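Long-range contact in mannosyl-glycoprotein endo-beta-N-acetylglucosamidase-like domain-containing protein (Pseudomonas protegens, PDB 4KT3), which is a type VI secretion effector that hydrolyses glycosidic bonds of peptidoglycan and is held in complex with its immunity protein: residues A[37-48]-A[62-73]. Numbering follows the deposited sequence.
Sequences AVTFVSKYKAVC and LLGLAAQESQYG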
loop_
_atom_site.group_PDB
_atom_site.type_symbol
_atom_site.label_atom_id
_atom_site.label_comp_id
_atom_site.label_asym_id
_atom_site.label_seq_id
_atom_site.Cartn_x
_atom_site.Cartn_y
_atom_site.Cartn_z
ATOM N N ALA A 37 6.291 2.885 -7.868
ATOM C CA ALA A 37 6.514 3.820 -6.762
ATOM C C ALA A 37 7.196 5.119 -7.222
ATOM O O ALA A 37 6.811 6.215 -6.807
ATOM C CB ALA A 37 7.312 3.141 -5.651
ATOM N N VAL A 38 8.209 5.003 -8.070
ATOM C CA VAL A 38 8.919 6.179 -8.572
ATOM C C VAL A 38 7.971 7.057 -9.382
ATOM O O VAL A 38 7.984 8.273 -9.266
ATOM C CB VAL A 38 10.156 5.771 -9.431
ATOM C CG1 VAL A 38 10.736 6.977 -10.179
ATOM C CG2 VAL A 38 11.226 5.138 -8.547
ATOM N N THR A 39 7.132 6.429 -10.196
ATOM C CA THR A 39 6.173 7.163 -11.015
ATOM C C THR A 39 5.251 8.023 -10.122
ATOM O O THR A 39 5.006 9.188 -10.402
ATOM C CB THR A 39 5.360 6.173 -11.884
ATOM O OG1 THR A 39 6.246 5.519 -12.813
ATOM C CG2 THR A 39 4.257 6.871 -12.661
ATOM N N PHE A 40 4.754 7.430 -9.052
ATOM C CA PHE A 40 3.884 8.138 -8.129
ATOM C C PHE A 40 4.596 9.321 -7.486
ATOM O O PHE A 40 4.072 10.459 -7.437
ATOM C CB PHE A 40 3.404 7.173 -7.042
ATOM C CG PHE A 40 2.577 7.835 -5.979
ATOM C CD1 PHE A 40 1.254 8.154 -6.224
ATOM C CD2 PHE A 40 3.129 8.149 -4.750
ATOM C CE1 PHE A 40 0.469 8.751 -5.242
ATOM C CE2 PHE A 40 2.361 8.762 -3.765
ATOM C CZ PHE A 40 1.027 9.065 -4.015
ATOM N N VAL A 41 5.798 9.077 -6.988
ATOM C CA VAL A 41 6.540 10.125 -6.301
ATOM C C VAL A 41 6.873 11.270 -7.272
ATOM O O VAL A 41 6.673 12.452 -6.954
ATOM C CB VAL A 41 7.787 9.529 -5.629
ATOM C CG1 VAL A 41 8.748 10.634 -5.166
ATOM C CG2 VAL A 41 7.355 8.623 -4.467
ATOM N N SER A 42 7.330 10.935 -8.475
ATOM C CA SER A 42 7.647 11.959 -9.465
ATOM C C SER A 42 6.410 12.756 -9.848
ATOM O O SER A 42 6.489 13.962 -10.071
ATOM C CB SER A 42 8.251 11.327 -10.707
ATOM O OG SER A 42 9.529 10.816 -10.399
ATOM N N LYS A 43 5.261 12.095 -9.905
ATOM C CA LYS A 43 4.048 12.754 -10.363
ATOM C C LYS A 43 3.583 13.831 -9.398
ATOM O O LYS A 43 3.111 14.876 -9.818
ATOM C CB LYS A 43 2.922 11.734 -10.540
ATOM C CG LYS A 43 1.605 12.340 -11.038
ATOM C CD LYS A 43 0.660 11.252 -11.507
ATOM C CE LYS A 43 -0.588 11.833 -12.108
ATOM N NZ LYS A 43 -1.596 10.781 -12.405
ATOM N N TYR A 44 3.682 13.569 -8.093
ATOM C CA TYR A 44 3.009 14.405 -7.099
ATOM C C TYR A 44 3.905 15.132 -6.117
ATOM O O TYR A 44 3.416 15.913 -5.295
ATOM C CB TYR A 44 2.003 13.571 -6.317
ATOM C CG TYR A 44 0.839 13.080 -7.137
ATOM C CD1 TYR A 44 -0.054 13.974 -7.713
ATOM C CD2 TYR A 44 0.607 11.720 -7.306
ATOM C CE1 TYR A 44 -1.134 13.520 -8.458
ATOM C CE2 TYR A 44 -0.462 11.262 -8.053
ATOM C CZ TYR A 44 -1.334 12.162 -8.612
ATOM O OH TYR A 44 -2.404 11.692 -9.344
ATOM N N LYS A 45 5.216 14.942 -6.210
ATOM C CA LYS A 45 6.101 15.591 -5.241
ATOM C C LYS A 45 6.010 17.119 -5.253
ATOM O O LYS A 45 6.050 17.751 -4.190
ATOM C CB LYS A 45 7.545 15.119 -5.404
ATOM C CG LYS A 45 8.203 15.395 -6.748
ATOM C CD LYS A 45 9.568 14.739 -6.791
ATOM C CE LYS A 45 10.266 14.977 -8.127
ATOM N NZ LYS A 45 11.589 14.297 -8.195
ATOM N N ALA A 46 5.897 17.725 -6.423
ATOM C CA ALA A 46 5.860 19.181 -6.500
ATOM C C ALA A 46 4.541 19.715 -5.970
ATOM O O ALA A 46 4.538 20.692 -5.217
ATOM C CB ALA A 46 6.117 19.674 -7.912
ATOM N N VAL A 47 3.427 19.066 -6.303
ATOM C CA VAL A 47 2.139 19.548 -5.782
ATOM C C VAL A 47 2.003 19.397 -4.264
ATOM O O VAL A 47 1.281 20.162 -3.610
ATOM C CB VAL A 47 0.906 18.970 -6.524
ATOM C CG1 VAL A 47 0.930 19.387 -8.000
ATOM C CG2 VAL A 47 0.847 17.506 -6.396
ATOM N N CYS A 48 2.738 18.468 -3.675
ATOM C CA CYS A 48 2.728 18.322 -2.227
ATOM C C CYS A 48 3.493 19.404 -1.499
ATOM O O CYS A 48 3.225 19.667 -0.342
ATOM C CB CYS A 48 3.338 16.993 -1.827
ATOM S SG CYS A 48 2.242 15.608 -2.080
ATOM N N LEU A 62 4.246 14.197 3.983
ATOM C CA LEU A 62 2.928 14.274 3.365
ATOM C C LEU A 62 2.803 13.303 2.185
ATOM O O LEU A 62 1.799 12.591 2.061
ATOM C CB LEU A 62 2.639 15.702 2.908
ATOM C CG LEU A 62 1.242 15.975 2.348
ATOM C CD1 LEU A 62 0.165 15.766 3.399
ATOM C CD2 LEU A 62 1.170 17.387 1.731
ATOM N N LEU A 63 3.811 13.296 1.315
ATOM C CA LEU A 63 3.799 12.435 0.149
ATOM C C LEU A 63 3.882 10.964 0.566
ATOM O O LEU A 63 3.253 10.099 -0.045
ATOM C CB LEU A 63 4.949 12.826 -0.780
ATOM C CG LEU A 63 5.062 12.075 -2.112
ATOM C CD1 LEU A 63 3.782 12.144 -2.936
ATOM C CD2 LEU A 63 6.239 12.609 -2.939
ATOM N N GLY A 64 4.646 10.694 1.621
ATOM C CA GLY A 64 4.740 9.357 2.197
ATOM C C GLY A 64 3.398 8.869 2.712
ATOM O O GLY A 64 3.035 7.703 2.522
ATOM N N LEU A 65 2.660 9.745 3.387
ATOM C CA LEU A 65 1.319 9.391 3.835
ATOM C C LEU A 65 0.433 9.054 2.632
ATOM O O LEU A 65 -0.274 8.037 2.656
ATOM C CB LEU A 65 0.692 10.474 4.711
ATOM C CG LEU A 65 -0.728 10.159 5.204
ATOM C CD1 LEU A 65 -0.789 8.870 6.015
ATOM C CD2 LEU A 65 -1.265 11.337 6.019
ATOM N N ALA A 66 0.490 9.858 1.574
ATOM C CA ALA A 66 -0.298 9.547 0.383
ATOM C C ALA A 66 0.119 8.189 -0.214
ATOM O O ALA A 66 -0.726 7.429 -0.679
ATOM C CB ALA A 66 -0.169 10.645 -0.643
ATOM N N ALA A 67 1.417 7.897 -0.233
ATOM C CA ALA A 67 1.898 6.615 -0.768
ATOM C C ALA A 67 1.338 5.431 0.030
ATOM O O ALA A 67 0.998 4.395 -0.538
ATOM C CB ALA A 67 3.417 6.573 -0.768
ATOM N N GLN A 68 1.306 5.576 1.347
ATOM C CA GLN A 68 0.724 4.587 2.248
ATOM C C GLN A 68 -0.775 4.386 1.994
ATOM O O GLN A 68 -1.262 3.263 1.919
ATOM C CB GLN A 68 0.953 5.066 3.689
ATOM C CG GLN A 68 0.027 4.496 4.763
ATOM C CD GLN A 68 0.288 3.034 5.086
ATOM O OE1 GLN A 68 0.836 2.282 4.277
ATOM N NE2 GLN A 68 -0.130 2.617 6.283
ATOM N N GLU A 69 -1.522 5.479 1.883
ATOM C CA GLU A 69 -2.971 5.370 1.777
ATOM C C GLU A 69 -3.421 4.880 0.411
ATOM O O GLU A 69 -4.446 4.192 0.301
ATOM C CB GLU A 69 -3.636 6.717 2.060
ATOM C CG GLU A 69 -3.379 7.281 3.462
ATOM C CD GLU A 69 -3.919 6.382 4.540
ATOM O OE1 GLU A 69 -5.156 6.173 4.579
ATOM O OE2 GLU A 69 -3.099 5.897 5.339
ATOM N N SER A 70 -2.671 5.259 -0.623
ATOM C CA SER A 70 -3.061 5.001 -2.012
ATOM C C SER A 70 -2.307 3.876 -2.707
ATOM O O SER A 70 -2.515 3.658 -3.893
ATOM C CB SER A 70 -2.901 6.289 -2.836
ATOM O OG SER A 70 -1.540 6.585 -3.103
ATOM N N GLN A 71 -1.424 3.202 -1.974
ATOM C CA GLN A 71 -0.573 2.161 -2.548
ATOM C C GLN A 71 0.176 2.744 -3.761
ATOM O O GLN A 71 0.164 2.209 -4.880
ATOM C CB GLN A 71 -1.394 0.920 -2.929
ATOM C CG GLN A 71 -2.043 0.213 -1.718
ATOM C CD GLN A 71 -3.197 1.006 -1.103
ATOM O OE1 GLN A 71 -3.208 1.308 0.111
ATOM N NE2 GLN A 71 -4.161 1.348 -1.925
ATOM N N TYR A 72 0.849 3.847 -3.500
ATOM C CA TYR A 72 1.597 4.574 -4.509
ATOM C C TYR A 72 0.721 4.829 -5.734
ATOM O O TYR A 72 1.128 4.647 -6.887
ATOM C CB TYR A 72 2.892 3.838 -4.866
ATOM C CG TYR A 72 4.011 3.982 -3.841
ATOM C CD1 TYR A 72 4.934 5.004 -3.948
ATOM C CD2 TYR A 72 4.155 3.076 -2.782
ATOM C CE1 TYR A 72 5.972 5.140 -3.036
ATOM C CE2 TYR A 72 5.203 3.208 -1.854
ATOM C CZ TYR A 72 6.115 4.235 -2.010
ATOM O OH TYR A 72 7.180 4.406 -1.148
ATOM N N GLY A 73 -0.505 5.259 -5.466
ATOM C CA GLY A 73 -1.406 5.698 -6.507
ATOM C C GLY A 73 -2.114 4.582 -7.254
ATOM O O GLY A 73 -2.817 4.851 -8.236
#
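Phe40 reaches across from helix 35-54 as a knob into the hole formed by Leu63, Ala66, Ala67 and Ser70. With CG anti to the backbone N (chi1 176°), its ring extends toward helix 59-70. Tyr72 CA lies over one face, 3.9 Å from the centroid of the Phe40 ring, as a CH-pi contact, while Ala66 CB meets the ring edge at Phe40 CZ. Leu63 answers as the reciprocal knob among Phe40, Val41, Lys45 and Cys48: its CD1 touches Phe40 CE2 and the sulfur of Cys48, and its CD2 rests 3.8 Å from Lys45 CB. The Tyr72 ring is sandwiched between Ala67 CB on one face and Ala37 CB on the other, the latter 3.7 Å from its centroid. The Phe40 and Tyr72 planes stand at 80°. Ser70 OG, 3.6 Å from Phe40 CE1, donates to Ala66 O and accepts from Gly73 N in an ST motif, fixing the turn against the aromatic ring. Tyr72 OH is hydrogen-bonded to Arg174 NH1 on helix 160-174. Interlocked knobs thus join the two helices in a domain assigned to the lysozyme clan, CH-pi contacts fasten the turn at Tyr72 to helix 35-54, and the serine hydroxyl is satisfied inside its own segment.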